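Local coordinates for SusD-like carbohydrate binding protein (Bacteroides vulgatus, PDB 3LEW) that probably binds carbohydrate at the bacterial outer membrane, as a SusD-family protein thought to take part in nutrient uptake, at residues S86-Y91 with H131-Y136; A123-Y129 with Q176-L181; L206-S210 with T224-K228. One frame throughout, in Å; residues are numbered along the deposited sequence. Where two conformers were deposited one is given.

Contact 1: S86-Y91 with H131-Y136; sequences SWLLAY and HLASCY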
ATOM      1  N   SER A  86      10.322   4.506   7.296  1.00 13.14           N
ATOM      2  CA  SER A  86       9.298   5.302   6.631  1.00 13.64           C
ATOM      3  C   SER A  86       9.727   6.761   6.519  1.00 14.86           C
ATOM      4  O   SER A  86       9.704   7.392   5.434  1.00 14.80           O
ATOM      5  CB  SER A  86       7.972   5.171   7.376  1.00 14.77           C
ATOM      6  OG  SER A  86       6.965   5.978   6.797  1.00 13.77           O
ATOM      7  N   TRP A  87      10.132   7.289   7.663  1.00 14.58           N
ATOM      8  CA  TRP A  87      10.547   8.699   7.744  1.00 14.85           C
ATOM      9  C   TRP A  87      11.767   8.984   6.857  1.00 15.57           C
ATOM     10  O   TRP A  87      11.824   9.986   6.125  1.00 17.34           O
ATOM     11  CB  TRP A  87      10.878   9.051   9.192  1.00 15.05           C
ATOM     12  CG  TRP A  87      10.901  10.553   9.462  1.00 15.30           C
ATOM     13  CD1 TRP A  87      11.991  11.309   9.654  1.00 18.54           C
ATOM     14  CD2 TRP A  87       9.775  11.430   9.578  1.00 12.29           C
ATOM     15  NE1 TRP A  87      11.645  12.637   9.885  1.00 16.96           N
ATOM     16  CE2 TRP A  87      10.280  12.737   9.833  1.00 16.11           C
ATOM     17  CE3 TRP A  87       8.396  11.256   9.467  1.00 13.46           C
ATOM     18  CZ2 TRP A  87       9.438  13.843  10.020  1.00 14.71           C
ATOM     19  CZ3 TRP A  87       7.552  12.355   9.660  1.00 14.81           C
ATOM     20  CH2 TRP A  87       8.091  13.650   9.892  1.00 12.15           C
ATOM     21  N   LEU A  88      12.772   8.116   6.953  1.00 15.82           N
ATOM     22  CA  LEU A  88      14.007   8.297   6.205  0.50 15.66           C
ATOM     23  C   LEU A  88      13.777   8.219   4.699  1.00 15.65           C
ATOM     24  O   LEU A  88      14.284   9.050   3.951  1.00 14.45           O
ATOM     25  CB  LEU A  88      15.043   7.268   6.670  0.50 16.32           C
ATOM     26  CG  LEU A  88      16.310   6.973   5.857  0.50 17.77           C
ATOM     27  CD1 LEU A  88      17.135   5.950   6.606  0.50 18.12           C
ATOM     28  CD2 LEU A  88      15.992   6.409   4.511  0.50 22.13           C
ATOM     29  N   LEU A  89      13.034   7.212   4.256  1.00 15.73           N
ATOM     30  CA  LEU A  89      12.801   7.037   2.829  1.00 15.96           C
ATOM     31  C   LEU A  89      11.990   8.215   2.297  1.00 16.32           C
ATOM     32  O   LEU A  89      12.357   8.772   1.245  1.00 16.36           O
ATOM     33  CB  LEU A  89      12.093   5.735   2.477  1.00 14.89           C
ATOM     34  CG  LEU A  89      12.834   4.426   2.756  1.00 16.86           C
ATOM     35  CD1 LEU A  89      11.936   3.232   2.371  1.00 17.43           C
ATOM     36  CD2 LEU A  89      14.260   4.388   2.085  1.00 16.09           C
ATOM     37  N   ALA A  90      10.915   8.594   2.997  1.00 15.23           N
ATOM     38  CA  ALA A  90      10.069   9.685   2.534  1.00 14.96           C
ATOM     39  C   ALA A  90      10.903  10.962   2.325  1.00 13.60           C
ATOM     40  O   ALA A  90      10.868  11.585   1.264  1.00 14.29           O
ATOM     41  CB  ALA A  90       8.893   9.955   3.520  1.00 13.70           C
ATOM     42  N   TYR A  91      11.693  11.353   3.322  1.00 14.15           N
ATOM     43  CA  TYR A  91      12.376  12.631   3.261  1.00 13.49           C
ATOM     44  C   TYR A  91      13.637  12.620   2.419  1.00 14.54           C
ATOM     45  O   TYR A  91      13.924  13.612   1.742  1.00 15.72           O
ATOM     46  CB  TYR A  91      12.600  13.250   4.669  1.00 14.19           C
ATOM     47  CG  TYR A  91      11.302  13.828   5.199  1.00 11.21           C
ATOM     48  CD1 TYR A  91      10.814  15.040   4.728  1.00 15.08           C
ATOM     49  CD2 TYR A  91      10.516  13.126   6.115  1.00 13.72           C
ATOM     50  CE1 TYR A  91       9.622  15.556   5.155  1.00 12.74           C
ATOM     51  CE2 TYR A  91       9.318  13.661   6.576  1.00 14.17           C
ATOM     52  CZ  TYR A  91       8.853  14.851   6.088  1.00 13.14           C
ATOM     53  OH  TYR A  91       7.644  15.384   6.535  1.00 15.08           O
ATOM     54  N   HIS A 131       1.851   9.452   1.105  1.00 15.30           N
ATOM     55  CA  HIS A 131       2.247   8.522   2.163  1.00 14.77           C
ATOM     56  C   HIS A 131       2.191   9.153   3.561  1.00 14.52           C
ATOM     57  O   HIS A 131       1.584   8.606   4.508  1.00 14.37           O
ATOM     58  CB  HIS A 131       3.646   8.004   1.913  1.00 14.57           C
ATOM     59  CG  HIS A 131       4.159   7.130   3.020  1.00 15.89           C
ATOM     60  ND1 HIS A 131       3.615   5.890   3.310  1.00 20.38           N
ATOM     61  CD2 HIS A 131       5.175   7.312   3.899  1.00 19.67           C
ATOM     62  CE1 HIS A 131       4.251   5.364   4.349  1.00 20.13           C
ATOM     63  NE2 HIS A 131       5.217   6.197   4.713  1.00 16.92           N
ATOM     64  N   LEU A 132       2.791  10.337   3.679  1.00 14.12           N
ATOM     65  CA  LEU A 132       2.816  11.042   4.953  1.00 14.20           C
ATOM     66  C   LEU A 132       1.402  11.391   5.392  1.00 14.01           C
ATOM     67  O   LEU A 132       1.008  11.082   6.549  1.00 13.57           O
ATOM     68  CB  LEU A 132       3.725  12.276   4.872  1.00 14.13           C
ATOM     69  CG  LEU A 132       5.225  11.970   4.747  1.00 15.74           C
ATOM     70  CD1 LEU A 132       6.051  13.224   4.260  1.00 14.01           C
ATOM     71  CD2 LEU A 132       5.817  11.425   6.050  1.00 16.57           C
ATOM     72  N   ALA A 133       0.599  11.972   4.490  1.00 13.32           N
ATOM     73  CA  ALA A 133      -0.747  12.407   4.827  1.00 13.60           C
ATOM     74  C   ALA A 133      -1.655  11.260   5.271  1.00 13.59           C
ATOM     75  O   ALA A 133      -2.452  11.409   6.177  1.00 15.40           O
ATOM     76  CB  ALA A 133      -1.392  13.116   3.631  1.00 13.32           C
ATOM     77  N   SER A 134      -1.528  10.122   4.597  1.00 14.15           N
ATOM     78  CA  SER A 134      -2.444   8.986   4.814  1.00 14.87           C
ATOM     79  C   SER A 134      -2.099   8.100   5.993  1.00 15.23           C
ATOM     80  O   SER A 134      -2.960   7.311   6.405  1.00 16.17           O
ATOM     81  CB  SER A 134      -2.566   8.141   3.533  1.00 15.16           C
ATOM     82  OG  SER A 134      -1.330   7.572   3.116  1.00 16.90           O
ATOM     83  N   CYS A 135      -0.873   8.170   6.531  1.00 14.65           N
ATOM     84  CA  CYS A 135      -0.362   7.297   7.593  0.50 14.62           C
ATOM     85  C   CYS A 135      -0.031   7.993   8.931  1.00 14.87           C
ATOM     86  O   CYS A 135       0.043   7.353   9.946  1.00 14.77           O
ATOM     87  CB  CYS A 135       0.943   6.652   7.121  0.50 14.34           C
ATOM     88  SG  CYS A 135       0.736   5.432   5.814  0.50 15.25           S
ATOM     89  N   TYR A 136       0.267   9.295   8.894  1.00 13.52           N
ATOM     90  CA  TYR A 136       0.775  10.029  10.073  1.00 13.16           C
ATOM     91  C   TYR A 136      -0.258  10.893  10.815  1.00 13.87           C
ATOM     92  O   TYR A 136       0.083  11.609  11.793  1.00 13.42           O
ATOM     93  CB  TYR A 136       1.981  10.906   9.667  1.00 12.49           C
ATOM     94  CG  TYR A 136       3.251  10.132   9.410  1.00 12.46           C
ATOM     95  CD1 TYR A 136       3.399   9.310   8.272  1.00 12.41           C
ATOM     96  CD2 TYR A 136       4.269  10.130  10.339  1.00 13.00           C
ATOM     97  CE1 TYR A 136       4.571   8.554   8.024  1.00 12.31           C
ATOM     98  CE2 TYR A 136       5.425   9.380  10.117  1.00 14.49           C
ATOM     99  CZ  TYR A 136       5.556   8.582   8.959  1.00 12.21           C
ATOM    100  OH  TYR A 136       6.696   7.905   8.791  1.00 14.36           O
TER

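Contact 2: A123-Y129 with Q176-L181; sequences ALRGFLY and QSINDL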
ATOM      1  N   ALA A 123       5.514  14.318  -9.400  1.00 13.43           N
ATOM      2  CA  ALA A 123       4.598  13.189  -9.167  1.00 13.64           C
ATOM      3  C   ALA A 123       5.144  12.290  -8.053  1.00 13.42           C
ATOM      4  O   ALA A 123       4.398  11.913  -7.148  1.00 14.26           O
ATOM      5  CB  ALA A 123       4.344  12.397 -10.490  1.00 12.66           C
ATOM      6  N   LEU A 124       6.450  12.000  -8.089  1.00 13.27           N
ATOM      7  CA  LEU A 124       7.081  11.195  -7.026  1.00 14.33           C
ATOM      8  C   LEU A 124       7.006  11.938  -5.698  1.00 13.93           C
ATOM      9  O   LEU A 124       6.694  11.343  -4.662  1.00 14.17           O
ATOM     10  CB  LEU A 124       8.520  10.822  -7.370  1.00 13.81           C
ATOM     11  CG  LEU A 124       9.281   9.894  -6.374  1.00 15.27           C
ATOM     12  CD1 LEU A 124       8.528   8.610  -6.074  1.00 14.29           C
ATOM     13  CD2 LEU A 124      10.662   9.585  -6.914  1.00 15.06           C
ATOM     14  N   ARG A 125       7.289  13.231  -5.730  1.00 12.61           N
ATOM     15  CA  ARG A 125       7.191  14.018  -4.497  1.00 13.81           C
ATOM     16  C   ARG A 125       5.755  13.983  -3.958  1.00 13.45           C
ATOM     17  O   ARG A 125       5.508  13.767  -2.737  1.00 13.82           O
ATOM     18  CB  ARG A 125       7.669  15.436  -4.708  1.00 14.09           C
ATOM     19  CG  ARG A 125       7.786  16.207  -3.408  1.00 15.65           C
ATOM     20  CD  ARG A 125       8.317  17.621  -3.627  1.00 15.30           C
ATOM     21  NE  ARG A 125       7.303  18.550  -4.143  1.00 14.71           N
ATOM     22  CZ  ARG A 125       7.557  19.818  -4.518  1.00 15.11           C
ATOM     23  NH1 ARG A 125       8.788  20.303  -4.514  1.00 13.87           N
ATOM     24  NH2 ARG A 125       6.587  20.599  -4.946  1.00 16.40           N
ATOM     25  N   GLY A 126       4.781  14.181  -4.850  1.00 12.97           N
ATOM     26  CA  GLY A 126       3.381  14.098  -4.456  1.00 13.70           C
ATOM     27  C   GLY A 126       2.993  12.757  -3.853  1.00 14.38           C
ATOM     28  O   GLY A 126       2.220  12.676  -2.865  1.00 14.39           O
ATOM     29  N   PHE A 127       3.506  11.677  -4.439  1.00 14.36           N
ATOM     30  CA  PHE A 127       3.290  10.324  -3.915  1.00 14.27           C
ATOM     31  C   PHE A 127       3.821  10.157  -2.485  1.00 14.05           C
ATOM     32  O   PHE A 127       3.168   9.506  -1.656  1.00 14.77           O
ATOM     33  CB  PHE A 127       3.950   9.292  -4.822  1.00 14.06           C
ATOM     34  CG  PHE A 127       3.875   7.861  -4.317  1.00 15.00           C
ATOM     35  CD1 PHE A 127       2.696   7.134  -4.393  1.00 16.69           C
ATOM     36  CD2 PHE A 127       4.972   7.231  -3.812  1.00 18.17           C
ATOM     37  CE1 PHE A 127       2.615   5.808  -3.952  1.00 17.46           C
ATOM     38  CE2 PHE A 127       4.879   5.917  -3.365  1.00 19.34           C
ATOM     39  CZ  PHE A 127       3.717   5.217  -3.463  1.00 16.72           C
ATOM     40  N   LEU A 128       4.974  10.758  -2.209  1.00 14.23           N
ATOM     41  CA  LEU A 128       5.594  10.636  -0.896  1.00 14.04           C
ATOM     42  C   LEU A 128       4.836  11.509   0.116  1.00 14.19           C
ATOM     43  O   LEU A 128       4.611  11.100   1.261  1.00 14.36           O
ATOM     44  CB  LEU A 128       7.092  10.934  -0.934  1.00 14.89           C
ATOM     45  CG  LEU A 128       7.894   9.887  -1.745  1.00 15.97           C
ATOM     46  CD1 LEU A 128       9.357  10.407  -1.993  1.00 18.09           C
ATOM     47  CD2 LEU A 128       7.807   8.490  -1.103  1.00 16.16           C
ATOM     48  N   TYR A 129       4.348  12.669  -0.295  1.00 13.84           N
ATOM     49  CA  TYR A 129       3.446  13.452   0.623  1.00 14.14           C
ATOM     50  C   TYR A 129       2.107  12.726   0.858  1.00 13.56           C
ATOM     51  O   TYR A 129       1.508  12.835   1.935  1.00 12.99           O
ATOM     52  CB  TYR A 129       3.255  14.895   0.173  1.00 13.74           C
ATOM     53  CG  TYR A 129       4.462  15.756   0.477  1.00 13.57           C
ATOM     54  CD1 TYR A 129       4.927  15.907   1.776  1.00 13.13           C
ATOM     55  CD2 TYR A 129       5.184  16.379  -0.553  1.00 12.53           C
ATOM     56  CE1 TYR A 129       6.065  16.645   2.068  1.00 13.27           C
ATOM     57  CE2 TYR A 129       6.324  17.151  -0.268  1.00 15.06           C
ATOM     58  CZ  TYR A 129       6.781  17.250   1.049  1.00 14.37           C
ATOM     59  OH  TYR A 129       7.923  17.967   1.368  1.00 15.01           O
ATOM     60  N   GLN A 176      -0.786  19.573  -0.625  1.00 13.56           N
ATOM     61  CA  GLN A 176       0.542  19.568  -1.240  1.00 13.85           C
ATOM     62  C   GLN A 176       0.664  18.385  -2.194  1.00 14.17           C
ATOM     63  O   GLN A 176       1.097  18.555  -3.319  1.00 14.01           O
ATOM     64  CB  GLN A 176       1.646  19.488  -0.159  1.00 14.71           C
ATOM     65  CG  GLN A 176       3.089  19.529  -0.699  1.00 15.76           C
ATOM     66  CD  GLN A 176       3.400  20.848  -1.359  1.00 19.44           C
ATOM     67  OE1 GLN A 176       3.148  21.911  -0.771  1.00 19.51           O
ATOM     68  NE2 GLN A 176       3.927  20.809  -2.587  1.00 24.31           N
ATOM     69  N   SER A 177       0.225  17.216  -1.767  1.00 13.38           N
ATOM     70  CA  SER A 177       0.268  16.024  -2.625  1.00 14.17           C
ATOM     71  C   SER A 177      -0.525  16.236  -3.908  1.00 14.26           C
ATOM     72  O   SER A 177      -0.015  16.063  -5.043  1.00 13.78           O
ATOM     73  CB  SER A 177      -0.287  14.827  -1.862  1.00 14.83           C
ATOM     74  OG  SER A 177      -0.335  13.662  -2.661  1.00 15.72           O
ATOM     75  N   ILE A 178      -1.778  16.652  -3.744  1.00 13.98           N
ATOM     76  CA  ILE A 178      -2.675  16.864  -4.869  1.00 13.16           C
ATOM     77  C   ILE A 178      -2.130  17.956  -5.788  1.00 13.58           C
ATOM     78  O   ILE A 178      -2.102  17.758  -7.015  1.00 13.99           O
ATOM     79  CB  ILE A 178      -4.086  17.136  -4.411  1.00 13.06           C
ATOM     80  CG1 ILE A 178      -4.682  15.879  -3.748  1.00 14.19           C
ATOM     81  CG2 ILE A 178      -5.001  17.587  -5.560  1.00 14.38           C
ATOM     82  CD1 ILE A 178      -5.947  16.165  -2.926  1.00 13.82           C
ATOM     83  N   ASN A 179      -1.623  19.062  -5.223  1.00 13.29           N
ATOM     84  CA  ASN A 179      -1.073  20.106  -6.069  1.00 14.80           C
ATOM     85  C   ASN A 179       0.133  19.672  -6.894  1.00 14.50           C
ATOM     86  O   ASN A 179       0.219  20.000  -8.096  1.00 15.13           O
ATOM     87  CB  ASN A 179      -0.727  21.334  -5.267  1.00 15.31           C
ATOM     88  CG  ASN A 179      -0.578  22.550  -6.128  1.00 20.90           C
ATOM     89  OD1 ASN A 179      -1.569  23.076  -6.698  1.00 27.21           O
ATOM     90  ND2 ASN A 179       0.645  23.038  -6.228  1.00 24.08           N
ATOM     91  N   ASP A 180       1.054  18.942  -6.268  1.00 14.51           N
ATOM     92  CA  ASP A 180       2.216  18.390  -6.971  1.00 14.68           C
ATOM     93  C   ASP A 180       1.776  17.490  -8.113  1.00 14.27           C
ATOM     94  O   ASP A 180       2.320  17.574  -9.207  1.00 13.18           O
ATOM     95  CB  ASP A 180       3.097  17.563  -6.013  1.00 15.00           C
ATOM     96  CG  ASP A 180       3.930  18.403  -5.051  1.00 20.33           C
ATOM     97  OD1 ASP A 180       3.948  19.658  -5.197  1.00 21.70           O
ATOM     98  OD2 ASP A 180       4.567  17.770  -4.132  1.00 23.01           O
ATOM     99  N   LEU A 181       0.810  16.619  -7.856  1.00 13.69           N
ATOM    100  CA  LEU A 181       0.335  15.670  -8.855  1.00 13.57           C
ATOM    101  C   LEU A 181      -0.467  16.368 -10.006  1.00 14.85           C
ATOM    102  O   LEU A 181      -0.322  16.006 -11.193  1.00 14.95           O
ATOM    103  CB  LEU A 181      -0.506  14.599  -8.167  1.00 13.20           C
ATOM    104  CG  LEU A 181       0.317  13.586  -7.345  1.00 14.44           C
ATOM    105  CD1 LEU A 181      -0.542  12.913  -6.263  1.00 14.58           C
ATOM    106  CD2 LEU A 181       0.970  12.523  -8.222  1.00 14.03           C
TER

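Contact 3: L206-S210 with T224-K228; sequences LGILS and TYSDK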
ATOM      1  N   LEU A 206      -2.534  10.069 -13.267  1.00 14.65           N
ATOM      2  CA  LEU A 206      -3.971  10.026 -13.081  1.00 15.03           C
ATOM      3  C   LEU A 206      -4.319   9.057 -11.947  1.00 14.35           C
ATOM      4  O   LEU A 206      -5.213   9.335 -11.136  1.00 15.41           O
ATOM      5  CB  LEU A 206      -4.690   9.585 -14.380  1.00 14.27           C
ATOM      6  CG  LEU A 206      -4.750  10.614 -15.518  1.00 14.19           C
ATOM      7  CD1 LEU A 206      -5.280   9.947 -16.783  1.00 12.66           C
ATOM      8  CD2 LEU A 206      -5.653  11.846 -15.100  1.00 14.58           C
ATOM      9  N   GLY A 207      -3.617   7.922 -11.886  1.00 15.83           N
ATOM     10  CA  GLY A 207      -3.946   6.928 -10.892  1.00 15.42           C
ATOM     11  C   GLY A 207      -3.585   7.416  -9.499  1.00 15.18           C
ATOM     12  O   GLY A 207      -4.377   7.249  -8.527  1.00 14.19           O
ATOM     13  N   ILE A 208      -2.363   7.951  -9.343  1.00 15.48           N
ATOM     14  CA  ILE A 208      -1.975   8.429  -7.991  1.00 15.72           C
ATOM     15  C   ILE A 208      -2.871   9.615  -7.565  1.00 15.85           C
ATOM     16  O   ILE A 208      -3.272   9.742  -6.375  1.00 14.23           O
ATOM     17  CB  ILE A 208      -0.488   8.867  -7.889  1.00 16.99           C
ATOM     18  CG1 ILE A 208       0.451   7.759  -8.356  1.00 17.83           C
ATOM     19  CG2 ILE A 208      -0.185   9.314  -6.412  1.00 15.93           C
ATOM     20  CD1 ILE A 208       1.895   8.289  -8.777  1.00 17.71           C
ATOM     21  N   LEU A 209      -3.212  10.477  -8.533  1.00 14.91           N
ATOM     22  CA  LEU A 209      -4.166  11.577  -8.279  1.00 15.99           C
ATOM     23  C   LEU A 209      -5.510  11.078  -7.806  1.00 15.56           C
ATOM     24  O   LEU A 209      -6.114  11.676  -6.885  1.00 14.94           O
ATOM     25  CB  LEU A 209      -4.429  12.415  -9.540  1.00 16.89           C
ATOM     26  CG  LEU A 209      -3.735  13.730  -9.677  1.00 21.33           C
ATOM     27  CD1 LEU A 209      -4.081  14.312 -11.038  1.00 21.22           C
ATOM     28  CD2 LEU A 209      -4.100  14.667  -8.524  1.00 18.59           C
ATOM     29  N   SER A 210      -6.000  10.015  -8.451  1.00 14.23           N
ATOM     30  CA  SER A 210      -7.288   9.395  -8.097  1.00 15.11           C
ATOM     31  C   SER A 210      -7.270   8.939  -6.653  1.00 14.97           C
ATOM     32  O   SER A 210      -8.217   9.180  -5.880  1.00 15.41           O
ATOM     33  CB  SER A 210      -7.546   8.161  -9.006  1.00 14.46           C
ATOM     34  OG  SER A 210      -7.769   8.624 -10.327  1.00 18.81           O
ATOM     35  N   THR A 224     -13.217  12.511 -11.456  1.00 13.43           N
ATOM     36  CA  THR A 224     -12.723  13.087 -12.726  1.00 14.20           C
ATOM     37  C   THR A 224     -11.461  12.395 -13.198  1.00 13.71           C
ATOM     38  O   THR A 224     -11.360  11.961 -14.365  1.00 14.66           O
ATOM     39  CB  THR A 224     -12.459  14.595 -12.601  1.00 14.70           C
ATOM     40  OG1 THR A 224     -13.708  15.255 -12.387  1.00 17.17           O
ATOM     41  CG2 THR A 224     -11.773  15.156 -13.862  1.00 16.14           C
ATOM     42  N   TYR A 225     -10.506  12.229 -12.293  1.00 14.08           N
ATOM     43  CA  TYR A 225      -9.237  11.659 -12.688  1.00 13.03           C
ATOM     44  C   TYR A 225      -9.363  10.148 -12.933  1.00 13.64           C
ATOM     45  O   TYR A 225      -8.735   9.613 -13.848  1.00 13.58           O
ATOM     46  CB  TYR A 225      -8.158  12.000 -11.680  1.00 13.23           C
ATOM     47  CG  TYR A 225      -7.873  13.494 -11.550  1.00 12.92           C
ATOM     48  CD1 TYR A 225      -7.552  14.259 -12.663  1.00 13.57           C
ATOM     49  CD2 TYR A 225      -7.909  14.120 -10.312  1.00 13.96           C
ATOM     50  CE1 TYR A 225      -7.297  15.626 -12.544  1.00 16.46           C
ATOM     51  CE2 TYR A 225      -7.646  15.479 -10.180  1.00 16.08           C
ATOM     52  CZ  TYR A 225      -7.346  16.225 -11.283  1.00 14.68           C
ATOM     53  OH  TYR A 225      -7.092  17.602 -11.212  1.00 18.51           O
ATOM     54  N   SER A 226     -10.153   9.432 -12.120  1.00 13.38           N
ATOM     55  CA  SER A 226     -10.298   7.979 -12.345  1.00 13.21           C
ATOM     56  C   SER A 226     -11.128   7.691 -13.609  1.00 13.22           C
ATOM     57  O   SER A 226     -10.851   6.704 -14.319  1.00 13.44           O
ATOM     58  CB  SER A 226     -10.863   7.289 -11.089  1.00 13.54           C
ATOM     59  OG  SER A 226     -12.107   7.835 -10.700  1.00 12.69           O
ATOM     60  N   ASP A 227     -12.144   8.505 -13.894  1.00 13.58           N
ATOM     61  CA  ASP A 227     -12.848   8.404 -15.176  1.00 14.08           C
ATOM     62  C   ASP A 227     -11.849   8.544 -16.361  1.00 14.01           C
ATOM     63  O   ASP A 227     -11.887   7.765 -17.317  1.00 14.38           O
ATOM     64  CB  ASP A 227     -13.926   9.503 -15.300  1.00 14.02           C
ATOM     65  CG  ASP A 227     -15.299   9.120 -14.688  1.00 15.94           C
ATOM     66  OD1 ASP A 227     -15.579   7.944 -14.343  1.00 16.09           O
ATOM     67  OD2 ASP A 227     -16.148  10.047 -14.617  1.00 18.07           O
ATOM     68  N   LYS A 228     -10.987   9.554 -16.314  1.00 14.89           N
ATOM     69  CA  LYS A 228      -9.984   9.783 -17.401  1.00 15.23           C
ATOM     70  C   LYS A 228      -9.100   8.573 -17.577  1.00 14.64           C
ATOM     71  O   LYS A 228      -8.822   8.168 -18.700  1.00 15.41           O
ATOM     72  CB  LYS A 228      -9.103  11.000 -17.085  1.00 16.14           C
ATOM     73  CG  LYS A 228      -9.779  12.361 -17.308  1.00 20.86           C
ATOM     74  CD  LYS A 228      -8.917  13.590 -16.843  1.00 25.56           C
ATOM     75  CE  LYS A 228      -9.513  14.953 -17.280  1.00 28.62           C
ATOM     76  NZ  LYS A 228      -9.120  15.299 -18.669  1.00 30.22           N
TER

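Contact 1: S86-Y91 with H131-Y136
Ser86 OG is held between two aromatic side chains of 131-136 and hydrogen-bonds with both: it lies 2.7 Å from His131 NE2 and 2.8 Å from Tyr136 OH. The hydroxyl reaches across because OG stands opposite the backbone N (chi1 177°), and it meets both the imidazole and the phenol at the edge, near the ring plane. In the pair with His131 either atom could be the donor.

Next to this polar cluster, Trp87 brings the benzo side of its indole to Tyr136, with CE3 3.6 Å from Tyr136 CE2. The two six-membered rings are inclined at 51°, an oblique meeting that is neither a stack nor a T-shape. Leu132 packs beside them by splitting its branches. CD2 sits 4.2 Å from Ala90 CB and also touches the indole, whereas CD1 approaches the phenol end of Tyr91, 3.5 Å from OH. That hydroxyl is hydrogen-bonded to Pro150 O, and Trp87 NE1 to Glu476.

The helix segments run roughly antiparallel (147°) with axes 11.7 Å apart, a wide spacing filled mainly by Trp87, Leu132 and Tyr136, while the short Ser86 is met by the long His131 and Tyr136. Two bonding partners for one buried hydroxyl imply a linked Ser-His-Tyr network, in which the proton positions of the hydroxyls and of His131 NE2 are probably coupled.

Contact 2: A123-Y129 with Q176-L181
Arg125 leaves helix 111-135 beside the facing helix and reaches Asp180 along most of its length. Its CB lies 3.9 Å and its CG 3.7 Å from Asp180 OD2, and CD keeps a similar spacing. A bend at chi3 then turns the guanidinium side-on to the carboxylate in a bidentate salt bridge, each N-H serving one oxygen. NE bonds Asp180 OD2 at 2.8 Å, nearly straight at 171°. NH2 bonds Asp180 OD1 at 2.8 Å and 176°. The acceptors lie in the guanidinium plane, yet the nitrogens meet the carboxylate from above its own plane, the two groups being turned 45° apart. NH1 goes instead to Asn98 of helix 81-103.

Gln176 adds a weak bond from NE2 to Asp180 OD1 and lays its CG over one face of the Tyr129 ring, a CH-pi contact. Gly126, with no side chain on the face turned to Ser177 and Asp180, lets its CA come within 4.1 Å of Ser177 CA; Ser177 OG donates to Gly126 O at 2.7 Å, from above the carbonyl plane. Leu181 CD2 packs against Ala123.

The nearly antiparallel pair, axes 7.7 Å apart, is buried between helix 81-103, which touches Arg125 and Tyr129, and helix 202-215, which touches Ala123 and Leu181.

Contact 3: L206-S210 with T224-K228
One face of the Tyr225 ring is occupied by Leu209 CD1, which stands 3.6 Å from the ring centroid and only 3° off its normal, a nearly ideal CH-pi contact. The methyl is therefore almost equidistant from the six ring carbons. Leu209 CB and CD2 also touch the ring, around CD2 and CE2 of the tyrosine. Leu206 comes from an oblique direction, neither over the face nor at the edge, with its CD2 3.9 Å from Tyr225 CD1. Tyr225 CG points opposite its own carbonyl carbon (chi1 -63°), which carries the ring across to these leucines, and its hydroxyl is hydrogen-bonded to Glu182 of helix 170-187.

The second methyl of Leu206, CD1, rests 4.0 Å from Lys228 CB; the lysine starts toward the other helix, but the rest of the chain turns off from it. Helices 202-215 and 219-232, joined by a short connection, form an antiparallel helical hairpin. Their local axes pass 8.2 Å apart at a signed angle of -148°. Such pairs are the building element of TPR-like folds, consistent with the TPR clan to which the SusD family belongs.

Away from the ring, the CA atoms of Ser210 and Ser226 are 5.4 Å apart. Ser210 OG lies near Ser226 N, but the angle is too poor for a bond. The hydroxyl instead donates to Leu206 O of its own helix at 2.8 Å. That carbonyl also accepts from Ser210 N, and the two donors reach it from opposite faces of its plane. Helix 346-359 covers this side, with Ile352 against Ser210 and Ile349 against Ser226.

How the contacts relate
All three contacts join roughly antiparallel helices and are largely buried, but contact 3 includes an exposed lysine at its margin. Contacts 1 and 2 share helix 111-135 and touch where Ala90 O meets Leu128 CD1, 3.8 Å apart. Contact 2 reaches contact 3 through helix 170-187, with Leu181 CB 3.6 Å from Leu209 CD2; contacts 1 and 3 do not touch, their nearest atoms being about 8 Å apart. The chemistry changes along this series: a hydroxyl-imidazole-phenol network at the widest axis spacing, an ion pair with a glycine approach at the closest, and methyl-on-ring packing in the hairpin, where no polar bond joins the two segments.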